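Local coordinates for extracellular ligand-binding receptor (Desulfohalobium retbaense DSM 5692, PDB 5ERE), which probably acts as a signalling receptor, binding ketoleucine in a periplasmic-binding-protein module and cytosine in a tandem PAS-type sensor region, at residues D342-V347 with I436-P441; Q376-C381 with V453-Q458. All coordinates share one frame; numbering follows the deposited sequence.

Interaction 1 (D342-V347 with I436-P441). With CYT (6-aminopyrimidin-2(1H)-one), chain C.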
loop_
_atom_site.group_PDB
_atom_site.type_symbol
_atom_site.label_atom_id
_atom_site.label_comp_id
_atom_site.label_asym_id
_atom_site.label_seq_id
_atom_site.Cartn_x
_atom_site.Cartn_y
_atom_site.Cartn_z
ATOM N N ASP A 342 -15.507 -17.912 8.739
ATOM C CA ASP A 342 -15.320 -17.837 10.180
ATOM C C ASP A 342 -16.625 -17.499 10.846
ATOM O O ASP A 342 -17.033 -18.145 11.821
ATOM C CB ASP A 342 -14.260 -16.797 10.567
ATOM C CG ASP A 342 -12.852 -17.243 10.239
ATOM O OD1 ASP A 342 -12.605 -18.463 10.218
ATOM O OD2 ASP A 342 -11.984 -16.382 9.999
HETATM N N MSE A 343 -17.299 -16.493 10.316
HETATM C CA MSE A 343 -18.596 -16.125 10.845
HETATM C C MSE A 343 -19.574 -17.254 10.774
HETATM O O MSE A 343 -20.245 -17.580 11.754
HETATM C CB MSE A 343 -19.203 -14.935 10.084
HETATM C CG MSE A 343 -18.673 -13.597 10.448
HETATM SE SE MSE A 343 -19.349 -12.261 9.130
HETATM C CE MSE A 343 -21.005 -12.836 9.170
ATOM N N ASP A 344 -19.678 -17.862 9.591
ATOM C CA ASP A 344 -20.586 -18.988 9.406
ATOM C C ASP A 344 -20.351 -20.122 10.432
ATOM O O ASP A 344 -21.294 -20.642 11.052
ATOM C CB ASP A 344 -20.430 -19.522 7.978
ATOM C CG ASP A 344 -21.553 -20.417 7.573
ATOM O OD1 ASP A 344 -22.726 -20.032 7.767
ATOM O OD2 ASP A 344 -21.249 -21.510 7.057
ATOM N N ARG A 345 -19.099 -20.509 10.617
ATOM C CA ARG A 345 -18.777 -21.516 11.637
ATOM C C ARG A 345 -19.170 -21.096 13.060
ATOM O O ARG A 345 -19.665 -21.913 13.867
ATOM C CB ARG A 345 -17.292 -21.817 11.628
ATOM C CG ARG A 345 -16.902 -22.979 10.774
ATOM C CD ARG A 345 -15.468 -23.368 11.082
ATOM N NE ARG A 345 -14.516 -22.567 10.315
ATOM C CZ ARG A 345 -13.851 -21.506 10.772
ATOM N NH1 ARG A 345 -13.999 -21.075 12.028
ATOM N NH2 ARG A 345 -13.017 -20.869 9.953
ATOM N N SER A 346 -18.924 -19.841 13.396
ATOM C CA SER A 346 -19.209 -19.384 14.767
ATOM C C SER A 346 -20.709 -19.363 15.000
ATOM O O SER A 346 -21.183 -19.709 16.061
ATOM C CB SER A 346 -18.619 -18.002 15.036
ATOM O OG SER A 346 -19.333 -16.999 14.297
ATOM N N VAL A 347 -21.468 -18.934 14.003
ATOM C CA VAL A 347 -22.921 -18.874 14.129
ATOM C C VAL A 347 -23.523 -20.273 14.122
ATOM O O VAL A 347 -24.499 -20.527 14.814
ATOM C CB VAL A 347 -23.563 -18.007 12.972
ATOM C CG1 VAL A 347 -25.050 -18.000 13.062
ATOM C CG2 VAL A 347 -23.068 -16.588 13.067
ATOM N N ILE A 436 -25.615 -6.398 6.353
ATOM C CA ILE A 436 -25.684 -7.806 5.919
ATOM C C ILE A 436 -25.707 -8.726 7.154
ATOM O O ILE A 436 -24.877 -8.567 8.048
ATOM C CB ILE A 436 -24.487 -8.183 5.009
ATOM C CG1 ILE A 436 -24.574 -7.417 3.688
ATOM C CG2 ILE A 436 -24.469 -9.703 4.726
ATOM C CD1 ILE A 436 -23.281 -7.430 2.896
ATOM N N ASP A 437 -26.734 -9.586 7.186
ATOM C CA ASP A 437 -27.100 -10.506 8.264
ATOM C C ASP A 437 -26.785 -11.962 7.891
ATOM O O ASP A 437 -27.199 -12.428 6.826
ATOM C CB ASP A 437 -28.613 -10.349 8.547
ATOM C CG ASP A 437 -29.105 -11.209 9.726
ATOM O OD1 ASP A 437 -28.304 -11.567 10.601
ATOM O OD2 ASP A 437 -30.314 -11.516 9.778
ATOM N N LEU A 438 -26.048 -12.677 8.739
ATOM C CA LEU A 438 -25.851 -14.118 8.567
ATOM C C LEU A 438 -26.620 -14.844 9.651
ATOM O O LEU A 438 -26.383 -14.599 10.847
ATOM C CB LEU A 438 -24.356 -14.472 8.620
ATOM C CG LEU A 438 -23.941 -15.950 8.621
ATOM C CD1 LEU A 438 -24.486 -16.712 7.466
ATOM C CD2 LEU A 438 -22.429 -16.017 8.605
ATOM N N GLU A 439 -27.554 -15.707 9.250
ATOM C CA GLU A 439 -28.393 -16.436 10.220
ATOM C C GLU A 439 -28.356 -17.940 10.070
ATOM O O GLU A 439 -28.332 -18.472 8.960
ATOM C CB GLU A 439 -29.849 -16.001 10.124
ATOM C CG GLU A 439 -30.085 -14.497 10.293
ATOM C CD GLU A 439 -31.173 -14.130 11.325
ATOM O OE1 GLU A 439 -31.663 -15.013 12.072
ATOM O OE2 GLU A 439 -31.525 -12.926 11.408
ATOM N N HIS A 440 -28.347 -18.629 11.201
ATOM C CA HIS A 440 -28.540 -20.075 11.209
ATOM C C HIS A 440 -29.807 -20.405 11.979
ATOM O O HIS A 440 -30.101 -19.777 13.006
ATOM C CB HIS A 440 -27.343 -20.803 11.822
ATOM C CG HIS A 440 -26.166 -20.909 10.907
ATOM N ND1 HIS A 440 -25.669 -22.122 10.479
ATOM C CD2 HIS A 440 -25.399 -19.962 10.322
ATOM C CE1 HIS A 440 -24.627 -21.911 9.690
ATOM N NE2 HIS A 440 -24.448 -20.610 9.577
ATOM N N PRO A 441 -30.549 -21.410 11.499
ATOM C CA PRO A 441 -31.708 -21.879 12.254
ATOM C C PRO A 441 -31.296 -22.627 13.505
ATOM O O PRO A 441 -30.210 -23.225 13.579
ATOM C CB PRO A 441 -32.413 -22.821 11.273
ATOM C CG PRO A 441 -31.302 -23.367 10.431
ATOM C CD PRO A 441 -30.309 -22.240 10.296
HETATM N N3 CYT C . -31.172 -6.732 12.713
HETATM C C4 CYT C . -30.524 -7.812 13.145
HETATM N N1 CYT C . -32.270 -8.062 11.069
HETATM C C2 CYT C . -32.055 -6.817 11.675
HETATM O O2 CYT C . -32.646 -5.807 11.231
HETATM N N4 CYT C . -29.667 -7.657 14.194
HETATM C C5 CYT C . -30.729 -9.100 12.539
HETATM C C6 CYT C . -31.598 -9.181 11.518
#
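H440 reaches from the strand to the helix and gives its NE2 proton to D344 OD1, 2.6 Å away, with an N-H...O angle of 154°. The acceptor lies close to the imidazole plane, at the ring's edge, but the ring nitrogen meets the carboxylate from above its plane, and the two flat groups are turned 43° against each other. D344 swings its carboxylate to the histidine because CG stands anti to the backbone N (chi1 -165°). The same OD1 also takes a hydrogen bond from H551, which makes one oxygen the acceptor for two histidines.

Apolar contacts flank this polar pair. V347 lays CG1 against the imidazole at CD2, 3.4 Å away, and its carbonyl carbon lies over one ring face, toward the rim. One helical turn earlier, M343, a selenomethionine, bends at chi3 and brings its methyl CE to within 3.5 Å of L438 CD2. That same leucine methyl lies 3.5 Å from the backbone N of D344, and L438 CD1 approaches the aspartate's OD1, so both leucine methyls pack against D344, CD1 near the oxygen that accepts from H440.

L438 and H440 alternate along the strand with D437 and E439, whose CB atoms point away from the helix. These two acids line the cytosine pocket: D437 OD2 is 3.2 Å from ligand C6, and E439 OE2 lies 3.7 Å from the same carbon. S454 and Q411 hold the D437 carboxylate, while S452 holds OE1 of E439. The helix 324-357 thus backs the sheet of a Cache-type, PAS-like sensor domain opposite its ligand. The carboxylate of D344 would probably raise the proton affinity of H440, and H551, bound to the same oxygen, may share that effect.

Interaction 2 (Q376-C381 with V453-Q458); sequences QYAYNC and VSVLTQ. With CYT (6-aminopyrimidin-2(1H)-one), chain C.
A378 and V455 pack CB to CG1 at 3.7 Å, on the closely fitted face of this antiparallel pairing that helix 362-374 covers. On the same face, C381 SG rests 3.9 Å from V455 CG2. The backbone bonds are straight here: Y379 N donates to L456 O at 2.7 Å with an angle of 175°, and L456 N donates to N380 O at 3.0 Å. Since Y379 and N380 both face L456, the pairing carries a classic beta bulge, set where strand 378-385 enters the antiparallel sheet of the PAS-like sensor domain. Beyond it, the Y379 ring runs alongside L456, and outside the pair it stacks on Y398.

The ligand side is bridged by water. N380 holds CG between its backbone N and carbonyl carbon (chi1 66°), which brings OD1 over L456 CB and toward the pocket, while ND2 is hydrogen-bonded to E431. One water donates to N380 OD1 and to S454 OG and accepts from cytosine N4 at 2.8 Å; S454 OG is also bonded to D437.

Where the pairing runs out, partly exposed Y377 and Q458 mark the looser rim. Q458 N bonds to Y377 O, and the side chain, bent at chi2 (-86°), folds back so that NE2 donates to A378 O at 2.9 Å, from above the carbonyl plane, and lies 3.7 Å from Y379 CA. Shortening Q458 to an alanine is likely to leave A378 O without its side-chain amide donor and uncover the backbone of Y379. The Y377 hydroxyl leads away from the pairing to R468.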
loop_
_atom_site.group_PDB
_atom_site.type_symbol
_atom_site.label_atom_id
_atom_site.label_comp_id
_atom_site.label_asym_id
_atom_site.label_seq_id
_atom_site.Cartn_x
_atom_site.Cartn_y
_atom_site.Cartn_z
ATOM N N GLN A 376 -15.188 -10.263 14.968
ATOM C CA GLN A 376 -14.678 -8.925 15.065
ATOM C C GLN A 376 -15.371 -7.970 14.083
ATOM O O GLN A 376 -15.295 -6.782 14.299
ATOM C CB GLN A 376 -13.165 -8.908 14.855
ATOM C CG GLN A 376 -12.706 -8.851 13.444
ATOM C CD GLN A 376 -11.192 -8.951 13.330
ATOM O OE1 GLN A 376 -10.631 -10.044 13.287
ATOM N NE2 GLN A 376 -10.532 -7.808 13.292
ATOM N N TYR A 377 -16.046 -8.479 13.045
ATOM C CA TYR A 377 -16.779 -7.611 12.079
ATOM C C TYR A 377 -18.267 -7.512 12.371
ATOM O O TYR A 377 -19.034 -6.975 11.563
ATOM C CB TYR A 377 -16.567 -8.106 10.622
ATOM C CG TYR A 377 -15.129 -7.956 10.218
ATOM C CD1 TYR A 377 -14.593 -6.695 9.941
ATOM C CD2 TYR A 377 -14.272 -9.061 10.220
ATOM C CE1 TYR A 377 -13.258 -6.539 9.605
ATOM C CE2 TYR A 377 -12.936 -8.923 9.877
ATOM C CZ TYR A 377 -12.437 -7.673 9.563
ATOM O OH TYR A 377 -11.111 -7.561 9.245
ATOM N N ALA A 378 -18.674 -7.996 13.548
ATOM C CA ALA A 378 -20.062 -7.868 14.002
ATOM C C ALA A 378 -20.365 -6.489 14.558
ATOM O O ALA A 378 -19.545 -5.854 15.193
ATOM C CB ALA A 378 -20.379 -8.921 15.063
ATOM N N TYR A 379 -21.592 -6.073 14.315
ATOM C CA TYR A 379 -22.186 -4.938 14.949
ATOM C C TYR A 379 -22.991 -5.430 16.151
ATOM O O TYR A 379 -22.906 -4.861 17.227
ATOM C CB TYR A 379 -23.078 -4.210 13.956
ATOM C CG TYR A 379 -23.734 -2.998 14.534
ATOM C CD1 TYR A 379 -23.059 -1.795 14.591
ATOM C CD2 TYR A 379 -25.023 -3.055 15.029
ATOM C CE1 TYR A 379 -23.657 -0.663 15.088
ATOM C CE2 TYR A 379 -25.634 -1.915 15.546
ATOM C CZ TYR A 379 -24.943 -0.725 15.559
ATOM O OH TYR A 379 -25.531 0.396 16.072
ATOM N N ASN A 380 -23.790 -6.482 15.950
ATOM C CA ASN A 380 -24.356 -7.206 17.084
ATOM C C ASN A 380 -24.838 -8.599 16.710
ATOM O O ASN A 380 -24.742 -9.020 15.556
ATOM C CB ASN A 380 -25.488 -6.411 17.760
ATOM C CG ASN A 380 -26.726 -6.211 16.885
ATOM O OD1 ASN A 380 -27.006 -6.968 15.977
ATOM N ND2 ASN A 380 -27.499 -5.192 17.214
ATOM N N CYS A 381 -25.359 -9.298 17.708
ATOM C CA CYS A 381 -25.878 -10.646 17.564
ATOM C C CYS A 381 -27.236 -10.745 18.224
ATOM O O CYS A 381 -27.450 -10.231 19.329
ATOM C CB CYS A 381 -24.916 -11.688 18.181
ATOM S SG CYS A 381 -23.218 -11.654 17.575
ATOM N N VAL A 453 -30.419 -17.684 14.977
ATOM C CA VAL A 453 -29.389 -16.878 15.582
ATOM C C VAL A 453 -28.620 -16.174 14.481
ATOM O O VAL A 453 -28.347 -16.753 13.411
ATOM C CB VAL A 453 -28.469 -17.749 16.501
ATOM C CG1 VAL A 453 -27.794 -18.870 15.720
ATOM C CG2 VAL A 453 -27.429 -16.899 17.211
ATOM N N SER A 454 -28.313 -14.902 14.745
ATOM C CA SER A 454 -27.786 -13.936 13.755
ATOM C C SER A 454 -26.480 -13.213 14.136
ATOM O O SER A 454 -26.247 -12.902 15.311
ATOM C CB SER A 454 -28.854 -12.881 13.499
ATOM O OG SER A 454 -28.323 -11.677 12.956
ATOM N N VAL A 455 -25.613 -12.992 13.149
ATOM C CA VAL A 455 -24.563 -11.969 13.237
ATOM C C VAL A 455 -24.889 -10.939 12.182
ATOM O O VAL A 455 -24.999 -11.286 11.022
ATOM C CB VAL A 455 -23.130 -12.500 12.993
ATOM C CG1 VAL A 455 -22.118 -11.355 12.919
ATOM C CG2 VAL A 455 -22.708 -13.446 14.127
ATOM N N LEU A 456 -25.057 -9.693 12.622
ATOM C CA LEU A 456 -25.184 -8.553 11.739
ATOM C C LEU A 456 -23.815 -7.865 11.611
ATOM O O LEU A 456 -23.180 -7.515 12.608
ATOM C CB LEU A 456 -26.258 -7.591 12.289
ATOM C CG LEU A 456 -26.287 -6.189 11.696
ATOM C CD1 LEU A 456 -26.639 -6.224 10.231
ATOM C CD2 LEU A 456 -27.290 -5.290 12.470
ATOM N N THR A 457 -23.341 -7.673 10.386
ATOM C CA THR A 457 -22.010 -7.080 10.185
ATOM C C THR A 457 -22.051 -5.539 10.364
ATOM O O THR A 457 -23.097 -4.937 10.286
ATOM C CB THR A 457 -21.432 -7.423 8.796
ATOM O OG1 THR A 457 -22.353 -6.992 7.800
ATOM C CG2 THR A 457 -21.206 -8.919 8.640
ATOM N N GLN A 458 -20.891 -4.947 10.623
ATOM C CA GLN A 458 -20.692 -3.503 10.750
ATOM C C GLN A 458 -21.122 -2.763 9.487
ATOM O O GLN A 458 -21.069 -3.362 8.434
ATOM C CB GLN A 458 -19.216 -3.211 10.985
ATOM C CG GLN A 458 -18.659 -3.645 12.350
ATOM C CD GLN A 458 -18.870 -2.595 13.438
ATOM O OE1 GLN A 458 -18.886 -1.393 13.158
ATOM N NE2 GLN A 458 -19.016 -3.043 14.691
HETATM N N3 CYT C . -31.172 -6.732 12.713
HETATM C C4 CYT C . -30.524 -7.812 13.145
HETATM N N1 CYT C . -32.270 -8.062 11.069
HETATM C C2 CYT C . -32.055 -6.817 11.675
HETATM O O2 CYT C . -32.646 -5.807 11.231
HETATM N N4 CYT C . -29.667 -7.657 14.194
HETATM C C5 CYT C . -30.729 -9.100 12.539
HETATM C C6 CYT C . -31.598 -9.181 11.518
HETATM O O HOH W 1 -27.729 -9.637 14.746
#

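Overall arrangement
Interactions 1 and 2 lie with their centres about 9 Å apart in the sensor domain, and both reach the same antiparallel sheet, interaction 1 by packing helix 324-357 on it. Along the chain their segments alternate: 342-347, 376-381, 436-441, 453-458. Strands 434-443 and 449-457 follow each other and pair as neighbours, and strand 449-457 pairs with 378-385 as well, so it stands between the two. L438 N and V455 O, 2.9 Å apart, probably form one of the bonds joining the two contacts, and V347 CG2 meets V455 CG2 on the helix side. On the other side, both contacts contribute residues to the cytosine pocket. The long helix and the ligand site are therefore connected through the same strands, a route by which binding might be sensed.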